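Local coordinates for protein SYE1 (Shewanella oneidensis, PDB 4AWT) that probably reduces activated carbon–carbon double bonds with NAD(P)H as electron donor, as an FMN-dependent flavoenzyme of the Old Yellow Enzyme type, at residues G115-E127 with L187-R199. The protein carries 1 engineered substitution. Sequence-based numbering, arbitrary orientation.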
loop_
_atom_site.group_PDB
_atom_site.type_symbol
_atom_site.label_atom_id
_atom_site.label_comp_id
_atom_site.label_asym_id
_atom_site.label_seq_id
_atom_site.Cartn_x
_atom_site.Cartn_y
_atom_site.Cartn_z
ATOM N N GLY A 115 20.291 10.673 -6.272
ATOM C CA GLY A 115 21.631 10.114 -6.463
ATOM C C GLY A 115 22.129 9.292 -5.277
ATOM O O GLY A 115 23.256 8.791 -5.340
ATOM N N GLN A 116 21.351 9.189 -4.242
ATOM C CA GLN A 116 21.750 8.466 -3.042
ATOM C C GLN A 116 21.741 6.983 -3.299
ATOM O O GLN A 116 21.010 6.469 -4.123
ATOM C CB GLN A 116 20.809 8.751 -1.896
ATOM C CG GLN A 116 21.037 10.083 -1.177
ATOM C CD GLN A 116 22.359 10.105 -0.493
ATOM O OE1 GLN A 116 22.674 9.345 0.440
ATOM N NE2 GLN A 116 23.261 10.958 -0.991
ATOM N N GLN A 117 22.553 6.242 -2.518
ATOM C CA GLN A 117 22.472 4.817 -2.496
ATOM C C GLN A 117 21.228 4.416 -1.720
ATOM O O GLN A 117 20.909 4.967 -0.673
ATOM C CB GLN A 117 23.711 4.271 -1.804
ATOM C CG GLN A 117 23.758 2.760 -1.807
ATOM C CD GLN A 117 25.066 2.200 -1.299
ATOM O OE1 GLN A 117 25.882 2.897 -0.680
ATOM N NE2 GLN A 117 25.253 0.926 -1.527
ATOM N N PRO A 118 20.496 3.396 -2.212
ATOM C CA PRO A 118 19.332 2.923 -1.455
ATOM C C PRO A 118 19.719 2.354 -0.101
ATOM O O PRO A 118 20.856 1.898 0.073
ATOM C CB PRO A 118 18.774 1.826 -2.379
ATOM C CG PRO A 118 19.262 2.163 -3.724
ATOM C CD PRO A 118 20.642 2.684 -3.479
ATOM N N ILE A 119 18.767 2.307 0.822
ATOM C CA ILE A 119 18.966 1.713 2.125
ATOM C C ILE A 119 18.112 0.471 2.277
ATOM O O ILE A 119 17.037 0.339 1.676
ATOM C CB ILE A 119 18.695 2.689 3.265
ATOM C CG1 ILE A 119 17.251 3.201 3.353
ATOM C CG2 ILE A 119 19.680 3.878 3.159
ATOM C CD1 ILE A 119 16.899 4.014 4.555
ATOM N N SER A 120 18.571 -0.421 3.166
ATOM C CA SER A 120 17.825 -1.644 3.464
ATOM C C SER A 120 18.207 -2.136 4.839
ATOM O O SER A 120 19.020 -1.540 5.551
ATOM C CB SER A 120 18.077 -2.681 2.397
ATOM O OG SER A 120 17.208 -3.815 2.506
ATOM N N SER A 121 17.638 -3.288 5.214
ATOM C CA SER A 121 18.107 -3.974 6.422
ATOM C C SER A 121 19.580 -4.358 6.259
ATOM O O SER A 121 20.349 -4.276 7.211
ATOM C CB SER A 121 17.241 -5.177 6.669
ATOM O OG SER A 121 17.265 -5.999 5.483
ATOM N N SER A 122 19.939 -4.824 5.082
ATOM C CA SER A 122 21.180 -5.439 4.738
ATOM C C SER A 122 21.752 -4.880 3.485
ATOM O O SER A 122 21.152 -4.014 2.839
ATOM C CB SER A 122 20.908 -6.953 4.554
ATOM O OG SER A 122 20.462 -7.367 5.871
ATOM N N THR A 123 22.871 -5.393 3.018
ATOM C CA THR A 123 23.448 -5.000 1.734
ATOM C C THR A 123 23.042 -5.914 0.599
ATOM O O THR A 123 23.714 -6.060 -0.406
ATOM C CB THR A 123 24.994 -4.900 1.790
ATOM O OG1 THR A 123 25.503 -6.175 2.118
ATOM C CG2 THR A 123 25.369 -3.854 2.814
ATOM N N LEU A 124 21.912 -6.577 0.663
ATOM C CA LEU A 124 21.457 -7.541 -0.327
ATOM C C LEU A 124 20.658 -6.788 -1.367
ATOM O O LEU A 124 19.665 -6.141 -1.063
ATOM C CB LEU A 124 20.579 -8.604 0.337
ATOM C CG LEU A 124 21.269 -9.547 1.333
ATOM C CD1 LEU A 124 20.212 -10.326 2.091
ATOM C CD2 LEU A 124 22.235 -10.446 0.606
ATOM N N LYS A 125 21.055 -6.894 -2.615
ATOM C CA LYS A 125 20.254 -6.427 -3.745
ATOM C C LYS A 125 19.027 -7.290 -3.922
ATOM O O LYS A 125 19.052 -8.514 -3.782
ATOM C CB LYS A 125 21.132 -6.527 -4.981
ATOM C CG LYS A 125 20.475 -6.016 -6.234
ATOM C CD LYS A 125 21.339 -6.270 -7.446
ATOM C CE LYS A 125 20.645 -5.858 -8.718
ATOM N NZ LYS A 125 21.602 -5.917 -9.861
ATOM N N ALA A 126 17.895 -6.628 -4.254
ATOM C CA ALA A 126 16.708 -7.408 -4.650
ATOM C C ALA A 126 16.981 -8.054 -5.999
ATOM O O ALA A 126 17.272 -7.346 -6.977
ATOM C CB ALA A 126 15.508 -6.523 -4.739
ATOM N N GLU A 127 16.857 -9.375 -6.087
ATOM C CA GLU A 127 17.207 -10.076 -7.301
ATOM C C GLU A 127 16.059 -10.098 -8.283
ATOM O O GLU A 127 14.915 -10.302 -7.920
ATOM C CB GLU A 127 17.692 -11.492 -6.915
ATOM C CG GLU A 127 18.983 -11.511 -6.121
ATOM C CD GLU A 127 20.245 -10.954 -6.711
ATOM O OE1 GLU A 127 20.274 -10.695 -7.943
ATOM O OE2 GLU A 127 21.270 -10.758 -6.002
ATOM N N LEU A 187 10.684 -1.510 2.298
ATOM C CA LEU A 187 11.674 -1.441 3.363
ATOM C C LEU A 187 11.330 -2.291 4.557
ATOM O O LEU A 187 12.160 -3.074 5.039
ATOM C CB LEU A 187 11.874 0.009 3.829
ATOM C CG LEU A 187 12.945 0.139 4.911
ATOM C CD1 LEU A 187 14.327 -0.261 4.450
ATOM C CD2 LEU A 187 12.941 1.569 5.449
ATOM N N ILE A 188 10.131 -2.122 5.110
ATOM C CA ILE A 188 9.812 -2.886 6.315
ATOM C C ILE A 188 9.841 -4.381 6.021
ATOM O O ILE A 188 10.302 -5.191 6.837
ATOM C CB ILE A 188 8.513 -2.403 6.960
ATOM C CG1 ILE A 188 8.655 -0.907 7.346
ATOM C CG2 ILE A 188 8.149 -3.253 8.165
ATOM C CD1 ILE A 188 7.416 -0.299 7.814
ATOM N N ASN A 189 9.341 -4.760 4.841
ATOM C CA ASN A 189 9.362 -6.150 4.435
ATOM C C ASN A 189 10.773 -6.695 4.311
ATOM O O ASN A 189 10.982 -7.906 4.531
ATOM C CB ASN A 189 8.525 -6.247 3.162
ATOM C CG ASN A 189 8.044 -7.598 2.709
ATOM O OD1 ASN A 189 7.207 -7.634 1.792
ATOM N ND2 ASN A 189 8.473 -8.674 3.333
ATOM N N GLN A 190 11.748 -5.849 3.974
ATOM C CA GLN A 190 13.149 -6.233 3.914
ATOM C C GLN A 190 13.733 -6.546 5.310
ATOM O O GLN A 190 14.752 -7.218 5.364
ATOM C CB GLN A 190 13.971 -5.127 3.248
ATOM C CG GLN A 190 13.650 -4.962 1.765
ATOM C CD GLN A 190 13.895 -3.594 1.214
ATOM O OE1 GLN A 190 14.871 -2.896 1.586
ATOM N NE2 GLN A 190 13.047 -3.135 0.329
ATOM N N PHE A 191 13.102 -6.071 6.363
ATOM C CA PHE A 191 13.423 -6.491 7.721
ATOM C C PHE A 191 12.670 -7.752 8.139
ATOM O O PHE A 191 13.225 -8.616 8.803
ATOM C CB PHE A 191 13.141 -5.396 8.756
ATOM C CG PHE A 191 14.146 -4.270 8.782
ATOM C CD1 PHE A 191 14.131 -3.259 7.823
ATOM C CD2 PHE A 191 15.140 -4.235 9.748
ATOM C CE1 PHE A 191 15.037 -2.228 7.867
ATOM C CE2 PHE A 191 16.057 -3.218 9.785
ATOM C CZ PHE A 191 15.999 -2.214 8.853
ATOM N N ILE A 192 11.386 -7.844 7.787
ATOM C CA ILE A 192 10.554 -8.961 8.256
ATOM C C ILE A 192 11.045 -10.288 7.733
ATOM O O ILE A 192 11.094 -11.282 8.464
ATOM C CB ILE A 192 9.082 -8.746 7.853
ATOM C CG1 ILE A 192 8.479 -7.531 8.524
ATOM C CG2 ILE A 192 8.261 -10.008 8.155
ATOM C CD1 ILE A 192 7.106 -7.124 8.002
ATOM N N ASP A 193 11.315 -10.362 6.434
ATOM C CA ASP A 193 11.540 -11.636 5.759
ATOM C C ASP A 193 12.986 -12.090 5.938
ATOM O O ASP A 193 13.941 -11.387 5.638
ATOM C CB ASP A 193 11.175 -11.538 4.305
ATOM C CG ASP A 193 9.676 -11.505 3.991
ATOM O OD1 ASP A 193 8.896 -11.605 4.953
ATOM O OD2 ASP A 193 9.362 -11.385 2.791
ATOM N N SER A 194 13.128 -13.333 6.422
ATOM C CA SER A 194 14.431 -13.812 6.865
ATOM C C SER A 194 15.477 -13.752 5.791
ATOM O O SER A 194 16.647 -13.480 6.090
ATOM C CB SER A 194 14.296 -15.221 7.401
ATOM O OG SER A 194 13.899 -16.137 6.429
ATOM N N GLU A 195 15.149 -14.042 4.511
ATOM C CA GLU A 195 16.189 -14.151 3.523
ATOM C C GLU A 195 16.632 -12.756 3.016
ATOM O O GLU A 195 17.606 -12.672 2.255
ATOM C CB GLU A 195 15.764 -15.060 2.390
ATOM C CG GLU A 195 15.367 -16.434 2.886
ATOM C CD GLU A 195 16.256 -17.047 3.987
ATOM O OE1 GLU A 195 17.367 -17.321 3.486
ATOM O OE2 GLU A 195 15.929 -17.260 5.206
ATOM N N ALA A 196 15.929 -11.724 3.405
ATOM C CA ALA A 196 16.309 -10.365 3.055
ATOM C C ALA A 196 17.063 -9.636 4.162
ATOM O O ALA A 196 17.511 -8.523 3.944
ATOM C CB ALA A 196 15.060 -9.577 2.670
ATOM N N ASN A 197 17.184 -10.261 5.335
ATOM C CA ASN A 197 17.669 -9.621 6.518
ATOM C C ASN A 197 18.842 -10.483 7.060
ATOM O O ASN A 197 18.628 -11.517 7.622
ATOM C CB ASN A 197 16.566 -9.486 7.523
ATOM C CG ASN A 197 16.928 -8.739 8.776
ATOM O OD1 ASN A 197 15.984 -8.246 9.510
ATOM N ND2 ASN A 197 18.128 -8.619 9.073
ATOM N N ASN A 198 20.072 -9.933 6.895
ATOM C CA ASN A 198 21.190 -10.667 7.516
ATOM C C ASN A 198 21.824 -9.837 8.636
ATOM O O ASN A 198 23.014 -10.030 8.962
ATOM C CB ASN A 198 22.186 -11.082 6.468
ATOM C CG ASN A 198 22.813 -9.991 5.674
ATOM O OD1 ASN A 198 23.405 -10.320 4.634
ATOM N ND2 ASN A 198 22.799 -8.755 6.048
ATOM N N ARG A 199 21.103 -8.973 9.284
ATOM C CA ARG A 199 21.578 -8.185 10.400
ATOM C C ARG A 199 21.928 -9.054 11.568
ATOM O O ARG A 199 21.252 -10.063 11.817
ATOM C CB ARG A 199 20.557 -7.141 10.832
ATOM C CG ARG A 199 20.160 -6.152 9.754
ATOM C CD ARG A 199 19.179 -5.138 10.289
ATOM N NE ARG A 199 19.809 -4.168 11.172
ATOM C CZ ARG A 199 20.320 -3.018 10.796
ATOM N NH1 ARG A 199 20.308 -2.640 9.516
ATOM N NH2 ARG A 199 20.822 -2.195 11.694
HETATM O O HOH W 1 17.268 -6.492 2.046
HETATM O O HOH W 2 24.332 -6.835 5.108
#
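S121 drops onto F191: its CB stands 3.6 Å from the ring centroid, almost exactly on the ring normal, a CH-pi contact over one face. With OG set between the backbone N and the carbonyl carbon (chi1 56°), the hydroxyl turns back to the helix and donates to Q190 O at 2.8 Å, coming in from above the carbonyl plane. The backbone of the same serine is gripped too, since R199 NH1 donates to S121 O at 2.8 Å; that NH1 also bonds M151 O, and NH2 forms a salt bridge with D201. One residue earlier, S120 OG gives its proton to Q190 OE1 (2.7 Å) and receives one from a water that also donates to A196 O. S122 and N198 each have two conformers; in those described, S122 OG accepts a fairly straight bond from N198 N at 2.8 Å. Farther along, L124 lays CD1 3.5 Å from E195 O, while the L124 and N198 side chains approach from opposite directions. The long loop from strand 96-102 to helix 153-172 is thereby joined to the short helix and loop after strand 177-181, successive beta-alpha connections of the eight-stranded TIM barrel characteristic of the Old Yellow Enzyme family.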